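Local atomic coordinates of Tat-secreted protein Rv2525c (Mycobacterium tuberculosis, PDB entry 4PMQ), a protein that may act as a peptidoglycan hydrolase with glycosidase activity and shows esterase activity toward p-nitrophenyl esters in vitro. Residues V32-P37 with S91-A96; D111-E116 with S144-W149; Y125-E130 with D153-Y158. One frame throughout, in Å; residues are numbered along the deposited sequence.

In the fold
The three contacts illustrate how a barrel-like alpha/beta domain fastens its outer layer, each joining a helix to a loop or helix start elsewhere in the chain. Contact 1 is buried and almost wholly apolar where it touches, a valine and a leucine meeting between the loop after strand 27-31 and helix 79-96. Contacts 2 and 3 are partly buried and both use helix 115-133; their centres lie about 13 Å apart, and their partners follow one another on helix 144-153 and the loop after it. Both carry a bridging water, but contact 2 relies on aromatic packing, contact 3 on leucine packing and a direct carboxylate-to-backbone hydrogen bond. Contact 1 stands apart, its centre about 25 and 19 Å from theirs.

Contact 1: V32-P37 with S91-A96; sequences VSDRRP and SELHAA
Val32 and Leu93 bury the most surface here. The backbones come close, the CA atoms of Val32 and Leu93 being 5.2 Å apart, and the two CB atoms meet at 4.0 Å. Val32 turns its CG1 branch to the helix backbone, where it lies 3.6 Å from His94 CA and also reaches the edge of the imidazole near its plane. Leu93 works in the other direction: with CG beside its own backbone N (chi1 -68°), it sends CD1 along the loop, 3.5 Å from Val32 O and 3.7 Å from Ser33 C. Val32 O is buried under the leucine with no polar partner in the model. At the end of the leucine, Asp34 crosses it at about a right angle, OD1 lying 3.9 Å from Leu93 CD1, while OD2 of the same carboxylate forms a salt bridge with Arg89. The His94 ring leads away from the loop, its ND1 hydrogen-bonded with Ser64 OG and its NE2 with Pro100 O. The contact thus packs the chain leaving strand 27-31 against the last turns of helix 79-96, with Val32 also resting on Ser64 of strand 61-66 and Ile105 of strand 105-108.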
loop_
_atom_site.group_PDB
_atom_site.type_symbol
_atom_site.label_atom_id
_atom_site.label_comp_id
_atom_site.label_asym_id
_atom_site.label_seq_id
_atom_site.Cartn_x
_atom_site.Cartn_y
_atom_site.Cartn_z
ATOM N N VAL A 32 6.731 2.120 2.856
ATOM C CA VAL A 32 8.074 1.569 3.016
ATOM C C VAL A 32 8.855 1.943 1.730
ATOM O O VAL A 32 9.473 1.107 1.078
ATOM C CB VAL A 32 8.080 0.055 3.353
ATOM C CG1 VAL A 32 7.523 -0.176 4.761
ATOM C CG2 VAL A 32 7.302 -0.780 2.315
ATOM N N SER A 33 8.807 3.242 1.387
ATOM C CA SER A 33 9.422 3.809 0.180
ATOM C C SER A 33 10.185 5.083 0.450
ATOM O O SER A 33 9.896 5.812 1.395
ATOM C CB SER A 33 8.339 4.154 -0.835
ATOM O OG SER A 33 7.539 3.037 -1.126
ATOM N N ASP A 34 11.143 5.378 -0.428
ATOM C CA ASP A 34 11.907 6.616 -0.384
ATOM C C ASP A 34 11.070 7.744 -0.957
ATOM O O ASP A 34 10.048 7.501 -1.612
ATOM C CB ASP A 34 13.197 6.463 -1.203
ATOM C CG ASP A 34 14.172 5.459 -0.603
ATOM O OD1 ASP A 34 14.565 5.634 0.571
ATOM O OD2 ASP A 34 14.530 4.500 -1.303
ATOM N N ARG A 35 11.572 8.971 -0.809
ATOM C CA ARG A 35 10.950 10.152 -1.408
ATOM C C ARG A 35 11.594 10.392 -2.778
ATOM O O ARG A 35 12.815 10.613 -2.863
ATOM C CB ARG A 35 11.164 11.369 -0.485
ATOM C CG ARG A 35 10.597 11.175 0.924
ATOM C CD ARG A 35 10.883 12.320 1.891
ATOM N NE ARG A 35 12.313 12.561 2.106
ATOM C CZ ARG A 35 13.057 11.916 3.005
ATOM N NH1 ARG A 35 12.526 10.948 3.751
ATOM N NH2 ARG A 35 14.339 12.223 3.154
ATOM N N ARG A 36 10.792 10.380 -3.850
ATOM C CA ARG A 36 11.340 10.611 -5.188
ATOM C C ARG A 36 11.810 12.083 -5.335
ATOM O O ARG A 36 11.433 12.927 -4.498
ATOM C CB ARG A 36 10.266 10.271 -6.257
ATOM C CG ARG A 36 8.977 11.102 -6.156
ATOM C CD ARG A 36 8.071 10.889 -7.348
ATOM N NE ARG A 36 6.798 11.582 -7.189
ATOM C CZ ARG A 36 5.721 11.061 -6.605
ATOM N NH1 ARG A 36 5.753 9.819 -6.109
ATOM N NH2 ARG A 36 4.606 11.771 -6.509
ATOM N N PRO A 37 12.575 12.430 -6.388
ATOM C CA PRO A 37 12.887 13.845 -6.627
ATOM C C PRO A 37 11.589 14.634 -6.795
ATOM O O PRO A 37 10.662 14.148 -7.432
ATOM C CB PRO A 37 13.681 13.806 -7.940
ATOM C CG PRO A 37 14.319 12.438 -7.965
ATOM C CD PRO A 37 13.156 11.578 -7.459
ATOM N N SER A 91 11.457 -4.064 0.924
ATOM C CA SER A 91 11.750 -5.084 1.932
ATOM C C SER A 91 12.711 -4.527 3.003
ATOM O O SER A 91 12.508 -4.720 4.202
ATOM C CB SER A 91 12.355 -6.320 1.274
ATOM O OG SER A 91 12.494 -7.320 2.266
ATOM N N GLU A 92 13.731 -3.784 2.549
ATOM C CA GLU A 92 14.759 -3.202 3.412
ATOM C C GLU A 92 14.124 -2.163 4.364
ATOM O O GLU A 92 14.407 -2.185 5.577
ATOM C CB GLU A 92 15.829 -2.548 2.516
ATOM C CG GLU A 92 17.061 -2.078 3.262
ATOM C CD GLU A 92 18.096 -1.341 2.429
ATOM O OE1 GLU A 92 17.818 -1.024 1.247
ATOM O OE2 GLU A 92 19.167 -1.020 2.994
ATOM N N LEU A 93 13.266 -1.286 3.814
ATOM C CA LEU A 93 12.629 -0.235 4.608
ATOM C C LEU A 93 11.603 -0.823 5.562
ATOM O O LEU A 93 11.468 -0.323 6.679
ATOM C CB LEU A 93 12.025 0.875 3.734
ATOM C CG LEU A 93 13.099 1.705 2.995
ATOM C CD1 LEU A 93 12.459 2.642 2.004
ATOM C CD2 LEU A 93 14.004 2.506 4.004
ATOM N N HIS A 94 10.880 -1.870 5.124
ATOM C CA HIS A 94 9.909 -2.537 5.995
ATOM C C HIS A 94 10.683 -3.103 7.204
ATOM O O HIS A 94 10.307 -2.835 8.344
ATOM C CB HIS A 94 9.206 -3.646 5.188
ATOM C CG HIS A 94 8.297 -4.520 5.980
ATOM N ND1 HIS A 94 6.958 -4.207 6.142
ATOM C CD2 HIS A 94 8.535 -5.734 6.536
ATOM C CE1 HIS A 94 6.430 -5.205 6.829
ATOM N NE2 HIS A 94 7.345 -6.152 7.092
ATOM N N ALA A 95 11.777 -3.837 6.951
ATOM C CA ALA A 95 12.546 -4.457 8.041
ATOM C C ALA A 95 13.161 -3.397 8.972
ATOM O O ALA A 95 13.151 -3.592 10.194
ATOM C CB ALA A 95 13.625 -5.362 7.468
ATOM N N ALA A 96 13.595 -2.243 8.406
ATOM C CA ALA A 96 14.255 -1.171 9.172
ATOM C C ALA A 96 13.263 -0.511 10.136
ATOM O O ALA A 96 13.678 -0.024 11.183
ATOM C CB ALA A 96 14.861 -0.136 8.239
#

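Contact 2: D111-E116 with S144-W149; sequences DNPSYE and SKTIDW
An edge-to-face aromatic pair, Tyr115 against Trp149, dominates this partly buried contact between the start of helix 115-133 and the first turns of helix 144-153. The tyrosine presents its edge: CD1 stands 3.5 Å above the indole plane, offset toward the rim, and is 3.6 Å from CE2 of Trp149. The ring planes are inclined at 66°, and the centroids of the phenol and the five-membered ring are 5.1 Å apart. Tyr115 CG lies opposite the backbone N (chi1 -177°), which brings the ring's CD1 edge against the indole face. On the other face of Trp149 sits Lys145 O, while Pro113 O approaches the indole edge in its plane, 3.6 Å from Trp149 CH2. Pro113 also meets Thr146, its CG 3.4 Å from Thr146 OG1. A water links the same hydroxyl to the loop, donating to both Thr146 OG1 and Asp111 O, the latter at 2.8 Å. Ser114 is the N-cap of helix 115-133, so the backbone beside the indole is also where that helix begins. Tyr118, further along helix 115-133, meets Trp149 as well, and Ile147 on helix 144-153 packs on Phe159 and Gln161 of strand 158-161.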
loop_
_atom_site.group_PDB
_atom_site.type_symbol
_atom_site.label_atom_id
_atom_site.label_comp_id
_atom_site.label_asym_id
_atom_site.label_seq_id
_atom_site.Cartn_x
_atom_site.Cartn_y
_atom_site.Cartn_z
ATOM N N ASP A 111 -2.552 3.761 -10.938
ATOM C CA ASP A 111 -2.951 4.001 -12.320
ATOM C C ASP A 111 -4.203 3.210 -12.662
ATOM O O ASP A 111 -4.636 2.327 -11.893
ATOM C CB ASP A 111 -1.785 3.537 -13.243
ATOM C CG ASP A 111 -0.690 4.574 -13.387
ATOM O OD1 ASP A 111 -0.968 5.656 -13.950
ATOM O OD2 ASP A 111 0.434 4.317 -12.910
ATOM N N ASN A 112 -4.741 3.490 -13.850
ATOM C CA ASN A 112 -5.910 2.828 -14.424
ATOM C C ASN A 112 -5.429 2.210 -15.741
ATOM O O ASN A 112 -5.633 2.787 -16.827
ATOM C CB ASN A 112 -7.063 3.842 -14.619
ATOM C CG ASN A 112 -8.273 3.179 -15.231
ATOM O OD1 ASN A 112 -8.389 1.948 -15.179
ATOM N ND2 ASN A 112 -9.178 3.981 -15.832
ATOM N N PRO A 113 -4.710 1.072 -15.651
ATOM C CA PRO A 113 -4.054 0.534 -16.851
ATOM C C PRO A 113 -4.961 -0.238 -17.790
ATOM O O PRO A 113 -5.953 -0.844 -17.360
ATOM C CB PRO A 113 -3.007 -0.432 -16.256
ATOM C CG PRO A 113 -3.668 -0.935 -15.005
ATOM C CD PRO A 113 -4.366 0.273 -14.449
ATOM N N SER A 114 -4.531 -0.305 -19.064
ATOM C CA SER A 114 -5.137 -1.166 -20.068
ATOM C C SER A 114 -4.670 -2.602 -19.844
ATOM O O SER A 114 -3.615 -2.821 -19.206
ATOM C CB SER A 114 -4.703 -0.732 -21.457
ATOM O OG SER A 114 -3.291 -0.930 -21.547
ATOM N N TYR A 115 -5.363 -3.577 -20.492
ATOM C CA TYR A 115 -4.936 -4.972 -20.418
ATOM C C TYR A 115 -3.509 -5.117 -21.027
ATOM O O TYR A 115 -2.686 -5.883 -20.512
ATOM C CB TYR A 115 -5.950 -5.872 -21.141
ATOM C CG TYR A 115 -5.586 -7.330 -21.039
ATOM C CD1 TYR A 115 -5.766 -8.030 -19.850
ATOM C CD2 TYR A 115 -5.110 -8.029 -22.145
ATOM C CE1 TYR A 115 -5.389 -9.368 -19.736
ATOM C CE2 TYR A 115 -4.783 -9.381 -22.061
ATOM C CZ TYR A 115 -4.919 -10.047 -20.853
ATOM O OH TYR A 115 -4.590 -11.379 -20.759
ATOM N N GLU A 116 -3.206 -4.333 -22.080
ATOM C CA GLU A 116 -1.873 -4.365 -22.682
ATOM C C GLU A 116 -0.798 -3.952 -21.659
ATOM O O GLU A 116 0.259 -4.593 -21.595
ATOM C CB GLU A 116 -1.856 -3.431 -23.914
ATOM C CG GLU A 116 -0.522 -3.304 -24.614
ATOM C CD GLU A 116 0.392 -2.260 -23.997
ATOM O OE1 GLU A 116 -0.122 -1.195 -23.584
ATOM O OE2 GLU A 116 1.624 -2.486 -23.947
ATOM N N SER A 144 -10.261 -2.309 -9.120
ATOM C CA SER A 144 -10.871 -3.638 -9.066
ATOM C C SER A 144 -10.664 -4.449 -10.343
ATOM O O SER A 144 -10.596 -5.681 -10.249
ATOM C CB SER A 144 -12.352 -3.536 -8.724
ATOM O OG SER A 144 -13.052 -2.849 -9.733
ATOM N N LYS A 145 -10.542 -3.774 -11.509
ATOM C CA LYS A 145 -10.273 -4.445 -12.786
ATOM C C LYS A 145 -8.891 -5.116 -12.752
ATOM O O LYS A 145 -8.733 -6.267 -13.197
ATOM C CB LYS A 145 -10.343 -3.433 -13.938
ATOM C CG LYS A 145 -10.182 -4.087 -15.311
ATOM C CD LYS A 145 -10.501 -3.121 -16.448
ATOM C CE LYS A 145 -10.853 -3.815 -17.748
ATOM N NZ LYS A 145 -11.919 -4.850 -17.605
ATOM N N THR A 146 -7.900 -4.385 -12.249
ATOM C CA THR A 146 -6.513 -4.856 -12.167
ATOM C C THR A 146 -6.406 -5.972 -11.112
ATOM O O THR A 146 -5.694 -6.969 -11.321
ATOM C CB THR A 146 -5.569 -3.659 -11.904
ATOM O OG1 THR A 146 -5.720 -2.707 -12.971
ATOM C CG2 THR A 146 -4.085 -4.097 -11.864
ATOM N N ILE A 147 -7.122 -5.806 -9.987
ATOM C CA ILE A 147 -7.176 -6.841 -8.965
ATOM C C ILE A 147 -7.728 -8.117 -9.604
ATOM O O ILE A 147 -7.146 -9.190 -9.428
ATOM C CB ILE A 147 -8.013 -6.396 -7.744
ATOM C CG1 ILE A 147 -7.219 -5.361 -6.903
ATOM C CG2 ILE A 147 -8.412 -7.603 -6.880
ATOM C CD1 ILE A 147 -8.122 -4.653 -5.883
ATOM N N ASP A 148 -8.803 -7.991 -10.416
ATOM C CA ASP A 148 -9.366 -9.212 -11.002
ATOM C C ASP A 148 -8.372 -9.902 -11.942
ATOM O O ASP A 148 -8.240 -11.137 -11.928
ATOM C CB ASP A 148 -10.683 -8.952 -11.736
ATOM C CG ASP A 148 -11.479 -10.231 -11.692
ATOM O OD1 ASP A 148 -12.105 -10.497 -10.643
ATOM O OD2 ASP A 148 -11.410 -11.015 -12.674
ATOM N N TRP A 149 -7.659 -9.107 -12.743
ATOM C CA TRP A 149 -6.680 -9.714 -13.650
ATOM C C TRP A 149 -5.607 -10.459 -12.863
ATOM O O TRP A 149 -5.259 -11.597 -13.223
ATOM C CB TRP A 149 -6.010 -8.655 -14.522
ATOM C CG TRP A 149 -6.871 -8.002 -15.557
ATOM C CD1 TRP A 149 -7.811 -8.600 -16.344
ATOM C CD2 TRP A 149 -6.703 -6.666 -16.078
ATOM N NE1 TRP A 149 -8.293 -7.694 -17.276
ATOM C CE2 TRP A 149 -7.617 -6.510 -17.141
ATOM C CE3 TRP A 149 -5.857 -5.594 -15.750
ATOM C CZ2 TRP A 149 -7.738 -5.308 -17.855
ATOM C CZ3 TRP A 149 -5.974 -4.406 -16.465
ATOM C CH2 TRP A 149 -6.956 -4.252 -17.452
HETATM O O HOH W 1 -4.960 -0.364 -11.138
#

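Contact 3: Y125-E130 with D153-Y158; sequences YLRSWE and DGLGSY
Gly154, Leu155 and Gly156 carry the 153-158 side of this contact, and Leu126, Arg127 and Glu130 of helix 115-133 receive them. Gly154 closes helix 144-153 in a Schellman motif, its positive phi turning the chain out of the helix. Its carbonyl oxygen accepts a 2.8 Å hydrogen bond from a water that also donates to Glu130 OE1, so the exit of one helix is bridged to the side of the other. Leu155 comes next and buries the most surface in the contact. Its two methyls divide the work: CD1 lies 3.8 Å from Leu126 CB, while CD2 sits 3.7 Å from Arg127 CG and at the same distance from Glu130 CD. The arginine crosses the leucine at about a right angle, contributing the aliphatic base of its extended chain. At Gly156 the apolar packing gives way to a polar grip, for its N donates to Glu130 OE2 over 2.8 Å and almost straight at 175°. The N-H arrives on the anti side of the carboxylate, 29° out of its plane. Glu130 reaches it through a chain extended beyond CG (chi2 -165°), and OE2 also bonds His135 ND1; with the water on OE1, both carboxylate oxygens are engaged and the group's rotation is restrained. Beyond Gly156 the chain enters strand 158-161, beside strand 138-142: the arrangement belongs to successive beta-alpha units of a TIM-barrel-like glycoside hydrolase domain, an outer helix clasping the next helix-to-strand loop.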
loop_
_atom_site.group_PDB
_atom_site.type_symbol
_atom_site.label_atom_id
_atom_site.label_comp_id
_atom_site.label_asym_id
_atom_site.label_seq_id
_atom_site.Cartn_x
_atom_site.Cartn_y
_atom_site.Cartn_z
ATOM N N TYR A 125 6.367 -6.869 -13.420
ATOM C CA TYR A 125 6.644 -6.032 -12.235
ATOM C C TYR A 125 6.247 -6.781 -10.939
ATOM O O TYR A 125 7.076 -6.970 -10.030
ATOM C CB TYR A 125 5.880 -4.692 -12.327
ATOM C CG TYR A 125 6.088 -3.806 -11.119
ATOM C CD1 TYR A 125 7.315 -3.184 -10.890
ATOM C CD2 TYR A 125 5.059 -3.577 -10.206
ATOM C CE1 TYR A 125 7.523 -2.379 -9.777
ATOM C CE2 TYR A 125 5.260 -2.776 -9.077
ATOM C CZ TYR A 125 6.503 -2.196 -8.856
ATOM O OH TYR A 125 6.740 -1.420 -7.746
ATOM N N LEU A 126 4.998 -7.268 -10.902
ATOM C CA LEU A 126 4.464 -7.982 -9.733
ATOM C C LEU A 126 5.141 -9.362 -9.536
ATOM O O LEU A 126 5.340 -9.783 -8.386
ATOM C CB LEU A 126 2.935 -8.113 -9.814
ATOM C CG LEU A 126 2.136 -6.803 -9.660
ATOM C CD1 LEU A 126 0.639 -7.061 -9.768
ATOM C CD2 LEU A 126 2.453 -6.067 -8.334
ATOM N N ARG A 127 5.525 -10.046 -10.645
ATOM C CA ARG A 127 6.243 -11.324 -10.522
ATOM C C ARG A 127 7.627 -11.047 -9.857
ATOM O O ARG A 127 8.077 -11.866 -9.047
ATOM C CB ARG A 127 6.386 -12.034 -11.861
ATOM C CG ARG A 127 5.075 -12.626 -12.371
ATOM C CD ARG A 127 5.284 -13.367 -13.678
ATOM N NE ARG A 127 4.086 -14.100 -14.099
ATOM C CZ ARG A 127 3.845 -14.497 -15.340
ATOM N NH1 ARG A 127 4.704 -14.215 -16.313
ATOM N NH2 ARG A 127 2.720 -15.140 -15.630
ATOM N N SER A 128 8.282 -9.887 -10.179
ATOM C CA SER A 128 9.554 -9.533 -9.511
ATOM C C SER A 128 9.348 -9.333 -8.025
ATOM O O SER A 128 10.177 -9.794 -7.228
ATOM C CB SER A 128 10.165 -8.280 -10.119
ATOM O OG SER A 128 10.794 -8.622 -11.336
ATOM N N TRP A 129 8.229 -8.663 -7.620
ATOM C CA TRP A 129 7.929 -8.535 -6.203
ATOM C C TRP A 129 7.829 -9.933 -5.576
ATOM O O TRP A 129 8.421 -10.162 -4.520
ATOM C CB TRP A 129 6.641 -7.737 -5.982
ATOM C CG TRP A 129 6.898 -6.266 -5.887
ATOM C CD1 TRP A 129 6.993 -5.373 -6.913
ATOM C CD2 TRP A 129 7.124 -5.521 -4.679
ATOM N NE1 TRP A 129 7.228 -4.103 -6.419
ATOM C CE2 TRP A 129 7.350 -4.171 -5.055
ATOM C CE3 TRP A 129 7.177 -5.864 -3.319
ATOM C CZ2 TRP A 129 7.554 -3.155 -4.110
ATOM C CZ3 TRP A 129 7.387 -4.857 -2.380
ATOM C CH2 TRP A 129 7.557 -3.521 -2.776
ATOM N N GLU A 130 7.114 -10.878 -6.252
ATOM C CA GLU A 130 6.996 -12.251 -5.724
ATOM C C GLU A 130 8.361 -12.952 -5.632
ATOM O O GLU A 130 8.582 -13.760 -4.724
ATOM C CB GLU A 130 6.088 -13.073 -6.614
ATOM C CG GLU A 130 4.648 -12.533 -6.585
ATOM C CD GLU A 130 3.687 -13.553 -7.175
ATOM O OE1 GLU A 130 4.134 -14.363 -8.014
ATOM O OE2 GLU A 130 2.497 -13.561 -6.787
ATOM N N ASP A 153 -4.732 -14.484 -12.627
ATOM C CA ASP A 153 -3.378 -14.959 -12.963
ATOM C C ASP A 153 -2.624 -15.579 -11.781
ATOM O O ASP A 153 -1.482 -16.021 -11.957
ATOM C CB ASP A 153 -2.537 -13.836 -13.538
ATOM C CG ASP A 153 -2.950 -13.478 -14.960
ATOM O OD1 ASP A 153 -3.535 -14.355 -15.650
ATOM O OD2 ASP A 153 -2.611 -12.359 -15.412
ATOM N N GLY A 154 -3.221 -15.539 -10.593
ATOM C CA GLY A 154 -2.556 -16.055 -9.403
ATOM C C GLY A 154 -1.374 -15.191 -9.002
ATOM O O GLY A 154 -0.393 -15.703 -8.452
ATOM N N LEU A 155 -1.457 -13.857 -9.274
ATOM C CA LEU A 155 -0.426 -12.891 -8.930
ATOM C C LEU A 155 -0.827 -12.145 -7.679
ATOM O O LEU A 155 -1.920 -11.545 -7.645
ATOM C CB LEU A 155 -0.279 -11.877 -10.068
ATOM C CG LEU A 155 0.928 -11.880 -10.918
ATOM C CD1 LEU A 155 0.883 -10.644 -11.823
ATOM C CD2 LEU A 155 2.216 -11.870 -10.076
ATOM N N GLY A 156 0.025 -12.181 -6.663
ATOM C CA GLY A 156 -0.253 -11.498 -5.418
ATOM C C GLY A 156 -1.110 -12.324 -4.475
ATOM O O GLY A 156 -1.814 -13.260 -4.899
ATOM N N SER A 157 -1.086 -11.945 -3.195
ATOM C CA SER A 157 -1.864 -12.643 -2.164
ATOM C C SER A 157 -2.807 -11.700 -1.432
ATOM O O SER A 157 -3.762 -12.158 -0.807
ATOM C CB SER A 157 -0.929 -13.324 -1.160
ATOM O OG SER A 157 -0.282 -14.422 -1.789
ATOM N N TYR A 158 -2.480 -10.390 -1.424
ATOM C CA TYR A 158 -3.289 -9.373 -0.736
ATOM C C TYR A 158 -3.682 -8.307 -1.737
ATOM O O TYR A 158 -2.896 -7.935 -2.613
ATOM C CB TYR A 158 -2.529 -8.745 0.432
ATOM C CG TYR A 158 -2.322 -9.684 1.605
ATOM C CD1 TYR A 158 -3.236 -9.725 2.649
ATOM C CD2 TYR A 158 -1.174 -10.483 1.697
ATOM C CE1 TYR A 158 -3.057 -10.574 3.741
ATOM C CE2 TYR A 158 -0.994 -11.358 2.778
ATOM C CZ TYR A 158 -1.931 -11.375 3.811
ATOM O OH TYR A 158 -1.793 -12.169 4.926
HETATM O O HOH W 2 2.339 -15.988 -9.163
#